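Local coordinates for protein tannase (Lactobacillus plantarum, PDB 3WA7) that hydrolyses the galloyl ester bonds of tannins as a tannase (EC 3.1.1.20) with the alpha/beta-hydrolase fold, at residues F132-K137 / T186-A191; L272-S277 / L434-Y439; D294-L299 / I426-A431. All blocks are in the same frame, centred on the assembly; numbering follows the deposited sequence.

Overall arrangement
Contact 1 stands apart from the other two: its centre is about 31 Å from that of contact 2 and about 33 Å from that of contact 3, which lies on the opposite side of the chain's centre. Contacts 2 and 3 share helix 425-436, their centres are about 12 Å apart, and they meet where Leu-272 and Leu-274 pack on Ile-429. Contact 1 is buried and joins two helices by a few apolar atoms beside an ion-paired aspartate. Contact 3 is partly buried and wholly apolar across its helix pair, with charged groups and a sulfate ion away from the interface. Contact 2, also partly buried, is polar: a helix-end amide grips loop backbone.

Contact 1: F132-K137 / T186-A191; sequences FIVDMK and TALGAA
Leu-188 meets Val-134 and Asp-135 where the end of helix 182-188 leans on helix 131-145. Its CD1 methyl makes both touches, lying 3.6 Å from Val-134 CG1 and 4.1 Å from Asp-135 OD1. Val-134 turns its CG1 methyl to the leucine, that branch standing anti to the backbone N (chi1 167°), and the two apolar side chains pass each other at a slant. The Asp-135 side chain, by contrast, runs nearly at right angles to Leu-188. Its carboxylate is engaged elsewhere, OD2 in a salt bridge with Arg-114 and OD1 in a hydrogen bond with Gln-43, so the leucine methyl packs beside a buried, paired charge.

After Leu-188 the chain turns at Gly-189, which has positive phi (75°) and is the C-prime residue of a Schellman motif, closed by the bonds from Gly-189 N to Thr-186 O (3.1 Å) and from Ala-190 N to Leu-185 O. Ala-190 then packs on Ala-138 of helix 131-145, and Ala-191 on Tyr-145, so the outgoing chain runs beside that helix. The arrangement is a Schellman-terminated helix laid against a longer helix, here within the alpha/beta-hydrolase fold.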
loop_
_atom_site.group_PDB
_atom_site.type_symbol
_atom_site.label_atom_id
_atom_site.label_comp_id
_atom_site.label_asym_id
_atom_site.label_seq_id
_atom_site.Cartn_x
_atom_site.Cartn_y
_atom_site.Cartn_z
ATOM N N PHE A 132 8.107 9.919 2.105
ATOM C CA PHE A 132 7.840 8.767 1.249
ATOM C C PHE A 132 7.073 9.098 -0.029
ATOM O O PHE A 132 7.438 8.632 -1.116
ATOM C CB PHE A 132 7.124 7.658 2.047
ATOM C CG PHE A 132 5.665 7.921 2.314
ATOM C CD1 PHE A 132 4.682 7.278 1.566
ATOM C CD2 PHE A 132 5.272 8.787 3.331
ATOM C CE1 PHE A 132 3.327 7.487 1.825
ATOM C CE2 PHE A 132 3.920 9.007 3.603
ATOM C CZ PHE A 132 2.944 8.356 2.850
ATOM N N ILE A 133 6.026 9.910 0.088
ATOM C CA ILE A 133 5.227 10.267 -1.076
ATOM C C ILE A 133 5.899 11.356 -1.910
ATOM O O ILE A 133 5.705 11.422 -3.121
ATOM C CB ILE A 133 3.791 10.687 -0.660
ATOM C CG1 ILE A 133 2.944 10.966 -1.904
ATOM C CG2 ILE A 133 3.838 11.895 0.257
ATOM C CD1 ILE A 133 2.729 9.752 -2.794
ATOM N N VAL A 134 6.700 12.206 -1.270
ATOM C CA VAL A 134 7.418 13.235 -2.012
ATOM C C VAL A 134 8.408 12.521 -2.936
ATOM O O VAL A 134 8.552 12.885 -4.106
ATOM C CB VAL A 134 8.179 14.195 -1.063
ATOM C CG1 VAL A 134 9.167 15.052 -1.852
ATOM C CG2 VAL A 134 7.185 15.100 -0.349
ATOM N N ASP A 135 9.073 11.490 -2.417
ATOM C CA ASP A 135 10.033 10.738 -3.227
ATOM C C ASP A 135 9.347 9.977 -4.356
ATOM O O ASP A 135 9.858 9.926 -5.471
ATOM C CB ASP A 135 10.834 9.753 -2.371
ATOM C CG ASP A 135 11.956 10.425 -1.600
ATOM O OD1 ASP A 135 12.272 11.599 -1.893
ATOM O OD2 ASP A 135 12.531 9.772 -0.706
HETATM N N MSE A 136 8.195 9.377 -4.070
HETATM C CA MSE A 136 7.473 8.641 -5.103
HETATM C C MSE A 136 7.091 9.608 -6.225
HETATM O O MSE A 136 7.212 9.286 -7.408
HETATM C CB MSE A 136 6.214 7.992 -4.519
HETATM C CG MSE A 136 5.525 7.013 -5.461
HETATM SE SE MSE A 136 6.600 5.439 -5.833
HETATM C CE MSE A 136 7.186 5.876 -7.627
ATOM N N LYS A 137 6.650 10.803 -5.849
ATOM C CA LYS A 137 6.258 11.807 -6.833
ATOM C C LYS A 137 7.460 12.319 -7.620
ATOM O O LYS A 137 7.363 12.550 -8.828
ATOM C CB LYS A 137 5.544 12.977 -6.145
ATOM C CG LYS A 137 4.106 12.674 -5.731
ATOM C CD LYS A 137 3.547 13.754 -4.802
ATOM C CE LYS A 137 2.059 13.534 -4.526
ATOM N NZ LYS A 137 1.242 13.730 -5.757
ATOM N N THR A 186 10.175 21.257 -4.850
ATOM C CA THR A 186 10.985 22.372 -5.317
ATOM C C THR A 186 12.326 22.366 -4.592
ATOM O O THR A 186 13.371 22.564 -5.209
ATOM C CB THR A 186 10.279 23.721 -5.061
ATOM O OG1 THR A 186 9.099 23.800 -5.870
ATOM C CG2 THR A 186 11.206 24.886 -5.400
ATOM N N ALA A 187 12.287 22.128 -3.283
ATOM C CA ALA A 187 13.501 22.095 -2.473
ATOM C C ALA A 187 14.459 21.008 -2.946
ATOM O O ALA A 187 15.671 21.214 -2.991
ATOM C CB ALA A 187 13.146 21.874 -1.004
ATOM N N LEU A 188 13.908 19.850 -3.298
ATOM C CA LEU A 188 14.716 18.727 -3.766
ATOM C C LEU A 188 15.224 18.934 -5.181
ATOM O O LEU A 188 16.164 18.266 -5.611
ATOM C CB LEU A 188 13.900 17.435 -3.741
ATOM C CG LEU A 188 13.524 16.817 -2.399
ATOM C CD1 LEU A 188 12.619 15.614 -2.646
ATOM C CD2 LEU A 188 14.778 16.401 -1.655
ATOM N N GLY A 189 14.594 19.847 -5.909
ATOM C CA GLY A 189 14.995 20.082 -7.282
ATOM C C GLY A 189 14.491 18.948 -8.157
ATOM O O GLY A 189 15.218 18.433 -9.003
ATOM N N ALA A 190 13.243 18.542 -7.939
ATOM C CA ALA A 190 12.652 17.469 -8.730
ATOM C C ALA A 190 12.435 17.975 -10.152
ATOM O O ALA A 190 12.398 19.181 -10.389
ATOM C CB ALA A 190 11.327 17.031 -8.117
ATOM N N ALA A 191 12.293 17.050 -11.096
ATOM C CA ALA A 191 12.098 17.415 -12.494
ATOM C C ALA A 191 10.823 18.220 -12.699
ATOM O O ALA A 191 9.825 18.006 -12.009
ATOM C CB ALA A 191 12.073 16.155 -13.367
#

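Contact 2: L272-S277 / L434-Y439; sequences LQLTAS and LENHGY
Asn-436 grips the backbone of Thr-275 with both ends of its side-chain amide. Thr-275 N donates to Asn-436 OD1 at 2.9 Å, and Asn-436 ND2 donates to Thr-275 O at 3.1 Å, both nearly straight. This pair of hydrogen bonds, in which one side-chain amide meets the N-H and C=O of a single residue much as a neighbouring strand would, ties the loop after helix 252-271 to the end of helix 425-436 in the alpha/beta-hydrolase fold. Thr-275 N is tilted from the plane of the Asn-436 side-chain carbonyl; in the other bond Thr-275 O lies close to the amide plane of Asn-436, while ND2 stands above the plane of the backbone carbonyl.

A third bond fixes the amide from its own helix. Asn-436 ND2 also donates to Glu-435 OE2 at 2.9 Å, with a more bent geometry (142°), and the nitrogen is thus held by a backbone carbonyl and a carboxylate. The carboxylate would be expected to polarise the amide and make OD1 a somewhat better acceptor.

Beyond these polar bonds, Asn-436 OD1 lies 3.6 Å from Leu-274 CA. The side chain of Leu-274 packs on Ile-429, Ile-432 and Met-433 of helix 425-436, giving the polar pairing an apolar neighbour. Helix 425-436 stops just past Asn-436 in a Schellman motif with Gly-438 as C-prime residue: Gly-438 N bonds to Glu-435 O, and Tyr-439 N to Leu-434 O at 3.0 Å. Over the amide, Thr-275 OG1 sits between its own backbone N and carbonyl carbon (chi1 63°), which places it 3.4 Å from Asn-436 CG.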
loop_
_atom_site.group_PDB
_atom_site.type_symbol
_atom_site.label_atom_id
_atom_site.label_comp_id
_atom_site.label_asym_id
_atom_site.label_seq_id
_atom_site.Cartn_x
_atom_site.Cartn_y
_atom_site.Cartn_z
ATOM N N LEU A 272 -19.128 9.217 6.490
ATOM C CA LEU A 272 -18.446 9.091 5.200
ATOM C C LEU A 272 -19.473 9.096 4.074
ATOM O O LEU A 272 -19.158 9.415 2.928
ATOM C CB LEU A 272 -17.644 7.787 5.124
ATOM C CG LEU A 272 -16.340 7.691 5.922
ATOM C CD1 LEU A 272 -15.736 6.305 5.728
ATOM C CD2 LEU A 272 -15.364 8.763 5.455
ATOM N N GLN A 273 -20.703 8.729 4.411
ATOM C CA GLN A 273 -21.776 8.679 3.434
ATOM C C GLN A 273 -21.452 7.735 2.280
ATOM O O GLN A 273 -21.691 8.066 1.119
ATOM C CB GLN A 273 -22.063 10.082 2.883
ATOM C CG GLN A 273 -22.508 11.086 3.936
ATOM C CD GLN A 273 -23.690 10.594 4.745
ATOM O OE1 GLN A 273 -24.698 10.160 4.190
ATOM N NE2 GLN A 273 -23.572 10.664 6.067
ATOM N N LEU A 274 -20.890 6.569 2.596
ATOM C CA LEU A 274 -20.586 5.583 1.566
ATOM C C LEU A 274 -21.951 5.145 1.064
ATOM O O LEU A 274 -22.890 5.037 1.848
ATOM C CB LEU A 274 -19.844 4.382 2.155
ATOM C CG LEU A 274 -18.486 4.641 2.808
ATOM C CD1 LEU A 274 -17.920 3.325 3.325
ATOM C CD2 LEU A 274 -17.537 5.270 1.800
ATOM N N THR A 275 -22.073 4.890 -0.232
ATOM C CA THR A 275 -23.368 4.506 -0.772
ATOM C C THR A 275 -23.365 3.232 -1.591
ATOM O O THR A 275 -22.331 2.801 -2.110
ATOM C CB THR A 275 -23.943 5.627 -1.658
ATOM O OG1 THR A 275 -23.085 5.828 -2.785
ATOM C CG2 THR A 275 -24.040 6.926 -0.878
ATOM N N ALA A 276 -24.543 2.629 -1.695
ATOM C CA ALA A 276 -24.721 1.421 -2.481
ATOM C C ALA A 276 -24.895 1.919 -3.910
ATOM O O ALA A 276 -25.086 3.115 -4.128
ATOM C CB ALA A 276 -25.963 0.676 -2.023
ATOM N N SER A 277 -24.831 1.014 -4.879
ATOM C CA SER A 277 -24.976 1.401 -6.278
ATOM C C SER A 277 -26.254 2.198 -6.535
ATOM O O SER A 277 -26.343 2.927 -7.523
ATOM C CB SER A 277 -24.964 0.159 -7.173
ATOM O OG SER A 277 -26.063 -0.685 -6.881
ATOM N N LEU A 434 -14.062 4.812 -3.989
ATOM C CA LEU A 434 -13.599 4.931 -5.370
ATOM C C LEU A 434 -14.767 4.710 -6.327
ATOM O O LEU A 434 -14.962 5.476 -7.274
ATOM C CB LEU A 434 -12.494 3.909 -5.654
ATOM C CG LEU A 434 -11.123 4.254 -5.061
ATOM C CD1 LEU A 434 -10.206 3.033 -5.111
ATOM C CD2 LEU A 434 -10.518 5.420 -5.837
ATOM N N GLU A 435 -15.544 3.662 -6.069
ATOM C CA GLU A 435 -16.697 3.341 -6.902
ATOM C C GLU A 435 -17.713 4.479 -6.854
ATOM O O GLU A 435 -18.265 4.877 -7.882
ATOM C CB GLU A 435 -17.352 2.039 -6.425
ATOM C CG GLU A 435 -18.456 1.515 -7.346
ATOM C CD GLU A 435 -19.753 2.308 -7.253
ATOM O OE1 GLU A 435 -20.606 2.165 -8.159
ATOM O OE2 GLU A 435 -19.932 3.064 -6.274
ATOM N N ASN A 436 -17.954 4.995 -5.651
ATOM C CA ASN A 436 -18.906 6.080 -5.445
ATOM C C ASN A 436 -18.558 7.326 -6.244
ATOM O O ASN A 436 -19.443 8.085 -6.631
ATOM C CB ASN A 436 -18.967 6.469 -3.964
ATOM C CG ASN A 436 -19.752 5.485 -3.126
ATOM O OD1 ASN A 436 -19.810 5.618 -1.906
ATOM N ND2 ASN A 436 -20.367 4.497 -3.772
ATOM N N HIS A 437 -17.269 7.551 -6.475
ATOM C CA HIS A 437 -16.861 8.735 -7.217
ATOM C C HIS A 437 -16.571 8.490 -8.690
ATOM O O HIS A 437 -15.977 9.334 -9.362
ATOM C CB HIS A 437 -15.671 9.407 -6.524
ATOM C CG HIS A 437 -16.038 10.083 -5.237
ATOM N ND1 HIS A 437 -16.206 9.395 -4.054
ATOM C CD2 HIS A 437 -16.331 11.376 -4.963
ATOM C CE1 HIS A 437 -16.587 10.234 -3.109
ATOM N NE2 HIS A 437 -16.672 11.443 -3.633
ATOM N N GLY A 438 -16.997 7.331 -9.186
ATOM C CA GLY A 438 -16.832 7.012 -10.594
ATOM C C GLY A 438 -15.517 6.441 -11.085
ATOM O O GLY A 438 -15.323 6.315 -12.296
ATOM N N TYR A 439 -14.614 6.090 -10.179
ATOM C CA TYR A 439 -13.335 5.532 -10.605
ATOM C C TYR A 439 -13.416 4.028 -10.814
ATOM O O TYR A 439 -14.212 3.342 -10.169
ATOM C CB TYR A 439 -12.243 5.857 -9.581
ATOM C CG TYR A 439 -12.029 7.339 -9.397
ATOM C CD1 TYR A 439 -12.571 8.012 -8.303
ATOM C CD2 TYR A 439 -11.324 8.081 -10.344
ATOM C CE1 TYR A 439 -12.419 9.382 -8.153
ATOM C CE2 TYR A 439 -11.169 9.460 -10.206
ATOM C CZ TYR A 439 -11.718 10.102 -9.108
ATOM O OH TYR A 439 -11.570 11.463 -8.966
#

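Contact 3: D294-L299 / I426-A431; sequences DVVRQL and IPIILA. With SO4 (sulfate ion), chain B.
Ile-428 makes all the contacts of segment 426-431 with segment 294-299, touching Leu-299, Val-296 and Val-295. Its CD1 methyl is the meeting point for two of them, 3.6 Å from Leu-299 CD2 and 3.8 Å from Val-296 CG2. Leu-299 and Ile-428 reach toward each other tip to tip, and the leucine methyl also lies 3.6 Å from Ile-428 CG1. Val-296 instead crosses the isoleucine at about a right angle. The extended end of Ile-428 (chi2 171°) carries CD1 out between these two partners, while its other branch, CG2, faces Val-295 CG1 more loosely at 4.2 Å.

The helix segments cross at 103° with their axes 11.2 Å apart at closest approach, and Ile-428 supplies over half of the buried surface. In this alpha/beta-hydrolase, helix 425-436 leads into strand 440-444, an outermost strand of the main sheet; Phe-443 of that strand touches both Ile-428 and Leu-299. Trp-218 of helix 209-220 packs on Val-296.

Away from Ile-428, Arg-297 extends from helix 291-309 to a sulfate ion, probably from the crystallisation liquor. NE donates to sulfate O1 at 3.0 Å and NH2 to O3 at 2.7 Å, with the sulfur in the plane of the guanidinium at its edge. Arg-293 NE and the backbone nitrogens of Leu-332 and Ser-333 bind the same ion. The remaining terminal nitrogen, NH1, forms a salt bridge with Asp-294 OD1 at 2.8 Å, meeting the oxygen from above the carboxylate plane.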
loop_
_atom_site.group_PDB
_atom_site.type_symbol
_atom_site.label_atom_id
_atom_site.label_comp_id
_atom_site.label_asym_id
_atom_site.label_seq_id
_atom_site.Cartn_x
_atom_site.Cartn_y
_atom_site.Cartn_z
ATOM N N ASP A 294 -22.760 -5.846 7.217
ATOM C CA ASP A 294 -23.245 -6.853 6.273
ATOM C C ASP A 294 -22.280 -6.982 5.095
ATOM O O ASP A 294 -22.029 -8.084 4.603
ATOM C CB ASP A 294 -24.627 -6.468 5.726
ATOM C CG ASP A 294 -25.759 -6.739 6.706
ATOM O OD1 ASP A 294 -25.502 -7.159 7.855
ATOM O OD2 ASP A 294 -26.926 -6.527 6.311
ATOM N N VAL A 295 -21.752 -5.848 4.637
ATOM C CA VAL A 295 -20.828 -5.835 3.508
ATOM C C VAL A 295 -19.553 -6.594 3.836
ATOM O O VAL A 295 -19.073 -7.390 3.028
ATOM C CB VAL A 295 -20.479 -4.385 3.089
ATOM C CG1 VAL A 295 -19.436 -4.389 1.978
ATOM C CG2 VAL A 295 -21.737 -3.677 2.610
ATOM N N VAL A 296 -18.999 -6.351 5.020
ATOM C CA VAL A 296 -17.784 -7.043 5.426
ATOM C C VAL A 296 -18.064 -8.545 5.494
ATOM O O VAL A 296 -17.288 -9.353 4.990
ATOM C CB VAL A 296 -17.292 -6.555 6.803
ATOM C CG1 VAL A 296 -16.029 -7.306 7.203
ATOM C CG2 VAL A 296 -17.026 -5.061 6.751
ATOM N N ARG A 297 -19.185 -8.913 6.107
ATOM C CA ARG A 297 -19.555 -10.324 6.231
ATOM C C ARG A 297 -19.696 -10.964 4.850
ATOM O O ARG A 297 -19.183 -12.054 4.594
ATOM C CB ARG A 297 -20.884 -10.466 6.987
ATOM C CG ARG A 297 -21.308 -11.915 7.209
ATOM C CD ARG A 297 -22.721 -12.039 7.796
ATOM N NE ARG A 297 -22.901 -11.241 9.009
ATOM C CZ ARG A 297 -23.613 -10.118 9.064
ATOM N NH1 ARG A 297 -24.217 -9.656 7.974
ATOM N NH2 ARG A 297 -23.723 -9.456 10.207
ATOM N N GLN A 298 -20.394 -10.271 3.961
ATOM C CA GLN A 298 -20.625 -10.768 2.612
ATOM C C GLN A 298 -19.351 -10.897 1.783
ATOM O O GLN A 298 -19.227 -11.804 0.953
ATOM C CB GLN A 298 -21.652 -9.866 1.920
ATOM C CG GLN A 298 -23.037 -10.058 2.516
ATOM C CD GLN A 298 -23.937 -8.842 2.413
ATOM O OE1 GLN A 298 -25.046 -8.846 2.947
ATOM N NE2 GLN A 298 -23.471 -7.805 1.731
ATOM N N LEU A 299 -18.400 -10.001 2.010
ATOM C CA LEU A 299 -17.144 -10.044 1.280
ATOM C C LEU A 299 -16.360 -11.283 1.710
ATOM O O LEU A 299 -15.696 -11.923 0.898
ATOM C CB LEU A 299 -16.338 -8.776 1.556
ATOM C CG LEU A 299 -15.123 -8.509 0.671
ATOM C CD1 LEU A 299 -15.504 -8.577 -0.806
ATOM C CD2 LEU A 299 -14.579 -7.135 1.015
ATOM N N ILE A 426 -10.945 -0.978 6.369
ATOM C CA ILE A 426 -10.069 0.000 5.736
ATOM C C ILE A 426 -10.014 -0.130 4.205
ATOM O O ILE A 426 -10.299 0.830 3.493
ATOM C CB ILE A 426 -8.647 -0.070 6.357
ATOM C CG1 ILE A 426 -8.700 0.434 7.806
ATOM C CG2 ILE A 426 -7.661 0.750 5.539
ATOM C CD1 ILE A 426 -9.155 1.889 7.953
ATOM N N PRO A 427 -9.637 -1.309 3.675
ATOM C CA PRO A 427 -9.606 -1.399 2.210
ATOM C C PRO A 427 -11.014 -1.338 1.600
ATOM O O PRO A 427 -11.196 -0.871 0.475
ATOM C CB PRO A 427 -8.905 -2.735 1.953
ATOM C CG PRO A 427 -9.246 -3.541 3.176
ATOM C CD PRO A 427 -9.096 -2.532 4.291
ATOM N N ILE A 428 -12.012 -1.801 2.345
ATOM C CA ILE A 428 -13.381 -1.768 1.840
ATOM C C ILE A 428 -13.858 -0.323 1.671
ATOM O O ILE A 428 -14.520 0.007 0.688
ATOM C CB ILE A 428 -14.338 -2.541 2.782
ATOM C CG1 ILE A 428 -14.012 -4.040 2.714
ATOM C CG2 ILE A 428 -15.788 -2.293 2.378
ATOM C CD1 ILE A 428 -14.729 -4.884 3.756
ATOM N N ILE A 429 -13.513 0.538 2.625
ATOM C CA ILE A 429 -13.899 1.945 2.547
ATOM C C ILE A 429 -13.282 2.579 1.302
ATOM O O ILE A 429 -13.948 3.319 0.579
ATOM C CB ILE A 429 -13.437 2.727 3.797
ATOM C CG1 ILE A 429 -14.314 2.352 4.998
ATOM C CG2 ILE A 429 -13.512 4.230 3.532
ATOM C CD1 ILE A 429 -13.812 2.903 6.324
ATOM N N LEU A 430 -12.012 2.281 1.051
ATOM C CA LEU A 430 -11.325 2.820 -0.117
ATOM C C LEU A 430 -12.004 2.344 -1.403
ATOM O O LEU A 430 -12.286 3.136 -2.304
ATOM C CB LEU A 430 -9.855 2.387 -0.112
ATOM C CG LEU A 430 -9.021 2.724 -1.355
ATOM C CD1 LEU A 430 -9.035 4.224 -1.615
ATOM C CD2 LEU A 430 -7.601 2.228 -1.150
ATOM N N ALA A 431 -12.270 1.046 -1.480
ATOM C CA ALA A 431 -12.908 0.478 -2.661
ATOM C C ALA A 431 -14.279 1.090 -2.947
ATOM O O ALA A 431 -14.595 1.422 -4.091
ATOM C CB ALA A 431 -13.032 -1.035 -2.507
HETATM S S SO4 B . -22.282 -11.427 12.985
HETATM O O1 SO4 B . -22.106 -12.205 11.745
HETATM O O2 SO4 B . -21.023 -11.380 13.745
HETATM O O3 SO4 B . -22.707 -10.056 12.651
HETATM O O4 SO4 B . -23.323 -12.068 13.815
#